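PDB 4KPP: Sodium/calcium exchanger membrane region domain-containing protein from Archaeoglobus fulgidus, which probably exchanges calcium ions for protons across the archaeal membrane as a CAX-type member of the sodium/calcium exchanger family. Local coordinates for residues G113-F124 / I336-F345; A68-Y79 / S280-L289. All blocks are in the same frame, centred on the assembly; numbering follows the deposited sequence.

Contact 1 of 2, residues G113-F124 / I336-F345; sequences GIGWSLVAFIAF and ISWKEASALF. With CA (calcium ion), chain D.
S117 and A341 mark the tight centre of an antiparallel helix-helix packing between 113-124 and 338-345, with CA atoms 4.8 Å apart. The axes come within 8.5 Å at 145° between N-to-C directions, a closeness that small residues permit. S117 turns OG between its backbone N and carbonyl carbon (chi1 69°), back toward the carbonyls of G113 and I114, and presents CB to A341 O at 3.5 Å. Along helix 113-124, A120 on one side of S117 sets its methyl against that of A341, and G113 on the other receives a CA-H...O contact from F345 CA to its O (3.6 Å).

Near strand 335-337, the buried F124 sends CZ to I336 O (3.5 Å), which lies at the ring edge, while CE2 reaches the CA and CB of W338. The flank toward the surface is more open and is made of large side chains: F121 CE1 meets W338 CE3 edge to edge at 3.9 Å, and I114 CD1 approaches the F345 ring obliquely.

S337 and E340 form a capping box at the start of helix 338-353, although the bond from E340 N to S337 OG is weak. Its return bond is nearly straight (170°): S337 N approaches E340 OE1 (3.2 Å) from above the carboxylate plane, and this same OE1 binds calcium at 2.2 Å.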
loop_
_atom_site.group_PDB
_atom_site.type_symbol
_atom_site.label_atom_id
_atom_site.label_comp_id
_atom_site.label_asym_id
_atom_site.label_seq_id
_atom_site.Cartn_x
_atom_site.Cartn_y
_atom_site.Cartn_z
ATOM N N GLY A 113 0.226 -11.150 -0.896
ATOM C CA GLY A 113 0.944 -12.389 -0.660
ATOM C C GLY A 113 1.467 -12.537 0.756
ATOM O O GLY A 113 1.411 -13.621 1.334
ATOM N N ILE A 114 1.975 -11.445 1.314
ATOM C CA ILE A 114 2.506 -11.455 2.672
ATOM C C ILE A 114 1.532 -10.832 3.669
ATOM O O ILE A 114 1.098 -11.490 4.609
ATOM C CB ILE A 114 3.869 -10.731 2.751
ATOM C CG1 ILE A 114 4.915 -11.478 1.919
ATOM C CG2 ILE A 114 4.327 -10.591 4.198
ATOM C CD1 ILE A 114 5.177 -12.899 2.385
ATOM N N GLY A 115 1.186 -9.567 3.449
ATOM C CA GLY A 115 0.323 -8.826 4.353
ATOM C C GLY A 115 -1.013 -9.473 4.686
ATOM O O GLY A 115 -1.283 -9.766 5.852
ATOM N N TRP A 116 -1.849 -9.693 3.674
ATOM C CA TRP A 116 -3.164 -10.300 3.886
ATOM C C TRP A 116 -3.066 -11.678 4.532
ATOM O O TRP A 116 -3.861 -12.019 5.404
ATOM C CB TRP A 116 -3.937 -10.430 2.571
ATOM C CG TRP A 116 -4.390 -9.139 1.972
ATOM C CD1 TRP A 116 -3.923 -7.887 2.258
ATOM C CD2 TRP A 116 -5.405 -8.972 0.977
ATOM N NE1 TRP A 116 -4.584 -6.952 1.497
ATOM C CE2 TRP A 116 -5.500 -7.593 0.705
ATOM C CE3 TRP A 116 -6.245 -9.855 0.292
ATOM C CZ2 TRP A 116 -6.400 -7.080 -0.226
ATOM C CZ3 TRP A 116 -7.134 -9.341 -0.630
ATOM C CH2 TRP A 116 -7.206 -7.968 -0.881
ATOM N N SER A 117 -2.090 -12.467 4.096
ATOM C CA SER A 117 -1.938 -13.826 4.601
ATOM C C SER A 117 -1.432 -13.836 6.041
ATOM O O SER A 117 -1.972 -14.546 6.887
ATOM C CB SER A 117 -0.999 -14.636 3.705
ATOM O OG SER A 117 0.331 -14.166 3.814
ATOM N N LEU A 118 -0.393 -13.047 6.306
ATOM C CA LEU A 118 0.205 -12.958 7.635
ATOM C C LEU A 118 -0.832 -12.511 8.659
ATOM O O LEU A 118 -1.041 -13.177 9.676
ATOM C CB LEU A 118 1.380 -11.976 7.617
ATOM C CG LEU A 118 2.466 -11.969 8.702
ATOM C CD1 LEU A 118 2.579 -10.582 9.327
ATOM C CD2 LEU A 118 2.259 -13.040 9.774
ATOM N N VAL A 119 -1.479 -11.385 8.379
ATOM C CA VAL A 119 -2.486 -10.833 9.277
ATOM C C VAL A 119 -3.614 -11.832 9.531
ATOM O O VAL A 119 -4.080 -11.981 10.662
ATOM C CB VAL A 119 -3.045 -9.499 8.740
ATOM C CG1 VAL A 119 -4.250 -9.048 9.546
ATOM C CG2 VAL A 119 -1.960 -8.433 8.767
ATOM N N ALA A 120 -4.033 -12.532 8.480
ATOM C CA ALA A 120 -5.070 -13.550 8.613
ATOM C C ALA A 120 -4.612 -14.699 9.510
ATOM O O ALA A 120 -5.366 -15.163 10.363
ATOM C CB ALA A 120 -5.496 -14.070 7.244
ATOM N N PHE A 121 -3.374 -15.151 9.316
ATOM C CA PHE A 121 -2.813 -16.240 10.123
ATOM C C PHE A 121 -2.713 -15.887 11.604
ATOM O O PHE A 121 -3.011 -16.711 12.468
ATOM C CB PHE A 121 -1.436 -16.655 9.598
ATOM C CG PHE A 121 -1.492 -17.602 8.436
ATOM C CD1 PHE A 121 -2.458 -18.595 8.378
ATOM C CD2 PHE A 121 -0.580 -17.498 7.397
ATOM C CE1 PHE A 121 -2.512 -19.469 7.306
ATOM C CE2 PHE A 121 -0.629 -18.368 6.322
ATOM C CZ PHE A 121 -1.596 -19.354 6.276
ATOM N N ILE A 122 -2.284 -14.662 11.892
ATOM C CA ILE A 122 -2.175 -14.199 13.269
ATOM C C ILE A 122 -3.561 -14.095 13.893
ATOM O O ILE A 122 -3.757 -14.441 15.059
ATOM C CB ILE A 122 -1.448 -12.845 13.348
ATOM C CG1 ILE A 122 -0.006 -12.997 12.857
ATOM C CG2 ILE A 122 -1.477 -12.296 14.769
ATOM C CD1 ILE A 122 0.798 -11.722 12.923
ATOM N N ALA A 123 -4.522 -13.630 13.099
ATOM C CA ALA A 123 -5.910 -13.542 13.538
ATOM C C ALA A 123 -6.470 -14.926 13.863
ATOM O O ALA A 123 -7.270 -15.081 14.787
ATOM C CB ALA A 123 -6.760 -12.854 12.483
ATOM N N PHE A 124 -6.041 -15.926 13.100
ATOM C CA PHE A 124 -6.460 -17.302 13.339
ATOM C C PHE A 124 -6.032 -17.790 14.718
ATOM O O PHE A 124 -6.823 -18.385 15.445
ATOM C CB PHE A 124 -5.901 -18.227 12.259
ATOM C CG PHE A 124 -6.507 -18.009 10.904
ATOM C CD1 PHE A 124 -7.804 -17.537 10.777
ATOM C CD2 PHE A 124 -5.780 -18.271 9.754
ATOM C CE1 PHE A 124 -8.368 -17.335 9.530
ATOM C CE2 PHE A 124 -6.338 -18.068 8.505
ATOM C CZ PHE A 124 -7.633 -17.600 8.393
ATOM N N ILE A 336 -12.275 -14.797 4.810
ATOM C CA ILE A 336 -10.945 -15.264 4.435
ATOM C C ILE A 336 -10.596 -16.518 5.224
ATOM O O ILE A 336 -10.340 -16.456 6.428
ATOM C CB ILE A 336 -9.863 -14.187 4.662
ATOM C CG1 ILE A 336 -10.203 -12.913 3.887
ATOM C CG2 ILE A 336 -8.492 -14.710 4.243
ATOM C CD1 ILE A 336 -9.172 -11.819 4.037
ATOM N N SER A 337 -10.595 -17.658 4.538
ATOM C CA SER A 337 -10.338 -18.938 5.184
ATOM C C SER A 337 -8.845 -19.247 5.219
ATOM O O SER A 337 -8.040 -18.531 4.621
ATOM C CB SER A 337 -11.095 -20.059 4.474
ATOM O OG SER A 337 -10.648 -20.209 3.139
ATOM N N TRP A 338 -8.483 -20.314 5.921
ATOM C CA TRP A 338 -7.085 -20.696 6.064
ATOM C C TRP A 338 -6.538 -21.243 4.748
ATOM O O TRP A 338 -5.355 -21.078 4.442
ATOM C CB TRP A 338 -6.915 -21.717 7.195
ATOM C CG TRP A 338 -6.535 -23.085 6.726
ATOM C CD1 TRP A 338 -7.379 -24.069 6.299
ATOM C CD2 TRP A 338 -5.211 -23.624 6.635
ATOM N NE1 TRP A 338 -6.663 -25.187 5.946
ATOM C CE2 TRP A 338 -5.329 -24.939 6.142
ATOM C CE3 TRP A 338 -3.937 -23.121 6.920
ATOM C CZ2 TRP A 338 -4.220 -25.759 5.931
ATOM C CZ3 TRP A 338 -2.837 -23.937 6.708
ATOM C CH2 TRP A 338 -2.986 -25.240 6.220
ATOM N N LYS A 339 -7.404 -21.887 3.971
ATOM C CA LYS A 339 -7.022 -22.390 2.656
ATOM C C LYS A 339 -6.698 -21.232 1.719
ATOM O O LYS A 339 -5.676 -21.246 1.031
ATOM C CB LYS A 339 -8.133 -23.251 2.052
ATOM C CG LYS A 339 -8.368 -24.575 2.765
ATOM C CD LYS A 339 -9.415 -25.407 2.037
ATOM C CE LYS A 339 -9.705 -26.712 2.769
ATOM N NZ LYS A 339 -9.173 -27.910 2.050
ATOM N N GLU A 340 -7.573 -20.230 1.701
ATOM C CA GLU A 340 -7.390 -19.067 0.840
ATOM C C GLU A 340 -6.158 -18.262 1.239
ATOM O O GLU A 340 -5.395 -17.827 0.380
ATOM C CB GLU A 340 -8.637 -18.178 0.860
ATOM C CG GLU A 340 -9.871 -18.822 0.242
ATOM C CD GLU A 340 -11.126 -18.001 0.469
ATOM O OE1 GLU A 340 -11.150 -17.203 1.430
ATOM O OE2 GLU A 340 -12.087 -18.150 -0.313
ATOM N N ALA A 341 -5.966 -18.074 2.542
ATOM C CA ALA A 341 -4.797 -17.358 3.049
ATOM C C ALA A 341 -3.501 -18.101 2.729
ATOM O O ALA A 341 -2.525 -17.496 2.288
ATOM C CB ALA A 341 -4.920 -17.120 4.550
ATOM N N SER A 342 -3.497 -19.414 2.945
ATOM C CA SER A 342 -2.313 -20.220 2.660
ATOM C C SER A 342 -2.031 -20.248 1.162
ATOM O O SER A 342 -0.874 -20.260 0.744
ATOM C CB SER A 342 -2.461 -21.643 3.210
ATOM O OG SER A 342 -3.508 -22.345 2.567
ATOM N N ALA A 343 -3.092 -20.251 0.360
ATOM C CA ALA A 343 -2.953 -20.194 -1.092
ATOM C C ALA A 343 -2.299 -18.882 -1.521
ATOM O O ALA A 343 -1.395 -18.876 -2.358
ATOM C CB ALA A 343 -4.305 -20.366 -1.769
ATOM N N LEU A 344 -2.756 -17.776 -0.940
ATOM C CA LEU A 344 -2.161 -16.468 -1.206
ATOM C C LEU A 344 -0.677 -16.443 -0.848
ATOM O O LEU A 344 0.135 -15.873 -1.576
ATOM C CB LEU A 344 -2.900 -15.366 -0.442
ATOM C CG LEU A 344 -4.307 -15.007 -0.921
ATOM C CD1 LEU A 344 -4.900 -13.892 -0.068
ATOM C CD2 LEU A 344 -4.280 -14.605 -2.384
ATOM N N PHE A 345 -0.328 -17.069 0.272
ATOM C CA PHE A 345 1.060 -17.110 0.719
ATOM C C PHE A 345 1.938 -17.966 -0.193
ATOM O O PHE A 345 2.948 -17.491 -0.714
ATOM C CB PHE A 345 1.150 -17.615 2.158
ATOM C CG PHE A 345 2.556 -17.677 2.689
ATOM C CD1 PHE A 345 3.191 -16.529 3.137
ATOM C CD2 PHE A 345 3.240 -18.882 2.742
ATOM C CE1 PHE A 345 4.484 -16.580 3.626
ATOM C CE2 PHE A 345 4.531 -18.939 3.229
ATOM C CZ PHE A 345 5.154 -17.788 3.672
HETATM CA CA CA D . -13.108 -16.318 1.063
#

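Contact 2 of 2, residues A68-Y79 / S280-L289; sequences AIVALLAVLPEY and SSKVNQWTLL
A71 and S281 have CA atoms 5.3 Å apart where helix 68-73 passes helix 280-285, the axes closing to 8.6 Å at 69°, and both chains then lose their helical form, at A74-V75 and at W286-T287, before helices resume.

Past its own break, Y79 acts as a knob in a hole whose wall spans the other break: N284 and Q285 before it, L288 and L289 after. L289 CG stands over one face of its ring, 4.0 Å from the centroid and 15° off the normal, a CH-pi contact, while L288 CD2 approaches obliquely. The hydroxyl donates to N284: Y79 OH lies 2.5 Å from N284 OD1, very short, though at 2.30 Å resolution the exact length deserves caution. N284 CG sits between its own backbone N and carbonyl carbon (chi1 76°), which throws the amide across toward the first segment. ND2 donates to a water that also donates to A68 O (2.7 Å) and is hydrogen-bonded to S280 OG. Partners at both ends of the amide would favour this rotation. S280 OG has a further partner in Y176.

Around this polar core, L72 lays CD1 against N284 OD1 at 3.6 Å and touches L288. V75 CG1 comes to 3.4 Å from S281 OG, which is held by Q285 NE2, 2.8 Å from S281 OG and nearly in the amide plane, and by E258. Q285 NE2 also binds E255. E78 rests its CG on Q285 OE1, and its own side chain touches E255.

Two interrupted transmembrane helices, one from each sodium/calcium exchanger family region, thus meet beside the carboxylates of E78, E255 and E258, probably part of the cation pathway of this exchanger family.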
loop_
_atom_site.group_PDB
_atom_site.type_symbol
_atom_site.label_atom_id
_atom_site.label_comp_id
_atom_site.label_asym_id
_atom_site.label_seq_id
_atom_site.Cartn_x
_atom_site.Cartn_y
_atom_site.Cartn_z
ATOM N N ALA A 68 -10.689 4.982 4.109
ATOM C CA ALA A 68 -9.929 4.813 2.879
ATOM C C ALA A 68 -8.767 5.798 2.824
ATOM O O ALA A 68 -7.654 5.436 2.445
ATOM C CB ALA A 68 -10.838 4.983 1.667
ATOM N N ILE A 69 -9.032 7.041 3.212
ATOM C CA ILE A 69 -8.007 8.081 3.211
ATOM C C ILE A 69 -6.907 7.804 4.233
ATOM O O ILE A 69 -5.724 8.002 3.947
ATOM C CB ILE A 69 -8.620 9.492 3.418
ATOM C CG1 ILE A 69 -9.004 10.100 2.067
ATOM C CG2 ILE A 69 -7.651 10.419 4.135
ATOM C CD1 ILE A 69 -9.445 11.546 2.146
ATOM N N VAL A 70 -7.287 7.327 5.415
ATOM C CA VAL A 70 -6.291 6.996 6.428
ATOM C C VAL A 70 -5.487 5.767 6.008
ATOM O O VAL A 70 -4.351 5.591 6.436
ATOM C CB VAL A 70 -6.906 6.794 7.837
ATOM C CG1 VAL A 70 -7.922 7.885 8.139
ATOM C CG2 VAL A 70 -7.535 5.419 7.968
ATOM N N ALA A 71 -6.075 4.930 5.158
ATOM C CA ALA A 71 -5.379 3.763 4.631
ATOM C C ALA A 71 -4.377 4.188 3.562
ATOM O O ALA A 71 -3.364 3.523 3.346
ATOM C CB ALA A 71 -6.369 2.755 4.072
ATOM N N LEU A 72 -4.670 5.300 2.893
ATOM C CA LEU A 72 -3.750 5.876 1.919
ATOM C C LEU A 72 -2.566 6.518 2.627
ATOM O O LEU A 72 -1.410 6.289 2.262
ATOM C CB LEU A 72 -4.464 6.915 1.050
ATOM C CG LEU A 72 -3.557 7.773 0.166
ATOM C CD1 LEU A 72 -2.794 6.903 -0.820
ATOM C CD2 LEU A 72 -4.355 8.848 -0.557
ATOM N N LEU A 73 -2.863 7.322 3.644
ATOM C CA LEU A 73 -1.828 8.011 4.406
ATOM C C LEU A 73 -0.906 7.021 5.115
ATOM O O LEU A 73 0.232 7.349 5.445
ATOM C CB LEU A 73 -2.455 8.983 5.411
ATOM C CG LEU A 73 -3.255 10.161 4.836
ATOM C CD1 LEU A 73 -3.980 10.919 5.937
ATOM C CD2 LEU A 73 -2.358 11.107 4.043
ATOM N N ALA A 74 -1.401 5.805 5.330
ATOM C CA ALA A 74 -0.623 4.755 5.986
ATOM C C ALA A 74 0.470 4.169 5.084
ATOM O O ALA A 74 1.380 3.492 5.564
ATOM C CB ALA A 74 -1.543 3.651 6.494
ATOM N N VAL A 75 0.374 4.422 3.781
ATOM C CA VAL A 75 1.343 3.888 2.825
ATOM C C VAL A 75 2.017 4.988 2.008
ATOM O O VAL A 75 2.450 4.769 0.881
ATOM C CB VAL A 75 0.713 2.832 1.889
ATOM C CG1 VAL A 75 0.290 1.609 2.687
ATOM C CG2 VAL A 75 -0.471 3.415 1.126
ATOM N N LEU A 76 2.097 6.174 2.598
ATOM C CA LEU A 76 2.800 7.300 1.990
ATOM C C LEU A 76 4.269 7.008 1.628
ATOM O O LEU A 76 4.737 7.463 0.584
ATOM C CB LEU A 76 2.693 8.543 2.881
ATOM C CG LEU A 76 2.259 9.843 2.203
ATOM C CD1 LEU A 76 1.028 9.619 1.332
ATOM C CD2 LEU A 76 1.989 10.926 3.243
ATOM N N PRO A 77 5.006 6.269 2.487
ATOM C CA PRO A 77 6.376 5.932 2.082
ATOM C C PRO A 77 6.448 5.175 0.755
ATOM O O PRO A 77 7.416 5.336 0.013
ATOM C CB PRO A 77 6.856 5.032 3.220
ATOM C CG PRO A 77 6.113 5.510 4.403
ATOM C CD PRO A 77 4.760 5.909 3.897
ATOM N N GLU A 78 5.437 4.369 0.455
ATOM C CA GLU A 78 5.430 3.644 -0.807
ATOM C C GLU A 78 5.257 4.599 -1.985
ATOM O O GLU A 78 5.907 4.445 -3.022
ATOM C CB GLU A 78 4.345 2.565 -0.823
ATOM C CG GLU A 78 4.083 1.969 -2.205
ATOM C CD GLU A 78 5.332 1.381 -2.858
ATOM O OE1 GLU A 78 5.379 1.321 -4.107
ATOM O OE2 GLU A 78 6.261 0.968 -2.133
ATOM N N TYR A 79 4.383 5.586 -1.823
ATOM C CA TYR A 79 4.174 6.580 -2.867
ATOM C C TYR A 79 5.420 7.428 -3.075
ATOM O O TYR A 79 5.741 7.805 -4.201
ATOM C CB TYR A 79 2.965 7.466 -2.549
ATOM C CG TYR A 79 1.648 6.795 -2.848
ATOM C CD1 TYR A 79 1.145 5.807 -2.012
ATOM C CD2 TYR A 79 0.910 7.143 -3.973
ATOM C CE1 TYR A 79 -0.054 5.185 -2.286
ATOM C CE2 TYR A 79 -0.292 6.528 -4.255
ATOM C CZ TYR A 79 -0.771 5.550 -3.407
ATOM O OH TYR A 79 -1.966 4.929 -3.680
ATOM N N SER A 280 -8.419 -1.845 1.596
ATOM C CA SER A 280 -8.492 -0.489 1.056
ATOM C C SER A 280 -7.121 0.016 0.611
ATOM O O SER A 280 -7.014 0.764 -0.357
ATOM C CB SER A 280 -9.100 0.474 2.082
ATOM O OG SER A 280 -9.125 1.798 1.576
ATOM N N SER A 281 -6.077 -0.390 1.325
ATOM C CA SER A 281 -4.714 -0.028 0.954
ATOM C C SER A 281 -4.343 -0.676 -0.373
ATOM O O SER A 281 -3.622 -0.085 -1.184
ATOM C CB SER A 281 -3.723 -0.452 2.037
ATOM O OG SER A 281 -2.392 -0.171 1.645
ATOM N N LYS A 282 -4.830 -1.896 -0.584
ATOM C CA LYS A 282 -4.676 -2.558 -1.873
ATOM C C LYS A 282 -5.362 -1.738 -2.955
ATOM O O LYS A 282 -4.830 -1.588 -4.047
ATOM C CB LYS A 282 -5.229 -3.988 -1.833
ATOM C CG LYS A 282 -5.442 -4.640 -3.203
ATOM C CD LYS A 282 -4.149 -4.783 -4.000
ATOM C CE LYS A 282 -4.447 -5.309 -5.402
ATOM N NZ LYS A 282 -3.239 -5.404 -6.270
ATOM N N VAL A 283 -6.529 -1.184 -2.639
ATOM C CA VAL A 283 -7.271 -0.378 -3.607
ATOM C C VAL A 283 -6.459 0.817 -4.110
ATOM O O VAL A 283 -6.302 0.988 -5.320
ATOM C CB VAL A 283 -8.633 0.110 -3.045
ATOM C CG1 VAL A 283 -9.355 0.983 -4.066
ATOM C CG2 VAL A 283 -9.498 -1.071 -2.652
ATOM N N ASN A 284 -5.935 1.639 -3.200
ATOM C CA ASN A 284 -5.182 2.819 -3.635
ATOM C C ASN A 284 -3.872 2.470 -4.342
ATOM O O ASN A 284 -3.486 3.129 -5.311
ATOM C CB ASN A 284 -4.964 3.842 -2.503
ATOM C CG ASN A 284 -3.884 3.429 -1.519
ATOM O OD1 ASN A 284 -2.693 3.471 -1.829
ATOM N ND2 ASN A 284 -4.295 3.066 -0.310
ATOM N N GLN A 285 -3.201 1.424 -3.871
ATOM C CA GLN A 285 -1.941 1.013 -4.481
ATOM C C GLN A 285 -2.157 0.382 -5.855
ATOM O O GLN A 285 -1.238 0.313 -6.673
ATOM C CB GLN A 285 -1.157 0.081 -3.552
ATOM C CG GLN A 285 -0.643 0.793 -2.305
ATOM C CD GLN A 285 0.167 -0.103 -1.394
ATOM O OE1 GLN A 285 1.311 -0.439 -1.693
ATOM N NE2 GLN A 285 -0.422 -0.489 -0.267
ATOM N N TRP A 286 -3.385 -0.057 -6.109
ATOM C CA TRP A 286 -3.719 -0.703 -7.370
ATOM C C TRP A 286 -4.527 0.248 -8.251
ATOM O O TRP A 286 -5.051 -0.146 -9.291
ATOM C CB TRP A 286 -4.480 -2.006 -7.100
ATOM C CG TRP A 286 -4.609 -2.948 -8.263
ATOM C CD1 TRP A 286 -5.746 -3.584 -8.672
ATOM C CD2 TRP A 286 -3.568 -3.375 -9.157
ATOM N NE1 TRP A 286 -5.482 -4.374 -9.763
ATOM C CE2 TRP A 286 -4.154 -4.263 -10.082
ATOM C CE3 TRP A 286 -2.203 -3.092 -9.269
ATOM C CZ2 TRP A 286 -3.423 -4.869 -11.102
ATOM C CZ3 TRP A 286 -1.480 -3.693 -10.284
ATOM C CH2 TRP A 286 -2.091 -4.573 -11.186
ATOM N N THR A 287 -4.615 1.505 -7.823
ATOM C CA THR A 287 -5.290 2.552 -8.591
ATOM C C THR A 287 -4.480 3.849 -8.607
ATOM O O THR A 287 -3.814 4.160 -9.595
ATOM C CB THR A 287 -6.716 2.851 -8.057
ATOM O OG1 THR A 287 -6.664 3.138 -6.652
ATOM C CG2 THR A 287 -7.647 1.663 -8.299
ATOM N N LEU A 288 -4.541 4.595 -7.505
ATOM C CA LEU A 288 -3.848 5.877 -7.384
ATOM C C LEU A 288 -2.341 5.768 -7.624
ATOM O O LEU A 288 -1.742 6.642 -8.254
ATOM C CB LEU A 288 -4.114 6.506 -6.011
ATOM C CG LEU A 288 -3.496 7.890 -5.780
ATOM C CD1 LEU A 288 -4.167 8.950 -6.649
ATOM C CD2 LEU A 288 -3.554 8.278 -4.310
ATOM N N LEU A 289 -1.737 4.693 -7.123
ATOM C CA LEU A 289 -0.299 4.489 -7.249
ATOM C C LEU A 289 0.119 4.372 -8.712
ATOM O O LEU A 289 1.105 4.976 -9.132
ATOM C CB LEU A 289 0.131 3.232 -6.493
ATOM C CG LEU A 289 1.451 3.281 -5.713
ATOM C CD1 LEU A 289 2.077 1.893 -5.618
ATOM C CD2 LEU A 289 2.443 4.283 -6.292
HETATM O O HOH W 1 -7.380 3.659 0.377
#

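Overall arrangement
The two contacts are linked through helices 76-91 and 96-127, which follow each other in the chain; their centres are about 20 Å apart. Each pairs a segment of the first exchanger family region with one of the second, and their segments alternate along the chain. Contact 2 is central, about 5 Å from the centre of the chain; contact 1 lies about 17 Å out, with E340 binding calcium alongside I330, D333 and K335. They touch directly: W116 CZ2 packs 3.7 Å from K282 CB, so helix 96-127 reaches helix 271-285, whose K282 NZ bonds N108 of helix 96-127. The bound calcium belongs to the outer contact, away from contact 2, where E78 meets E255.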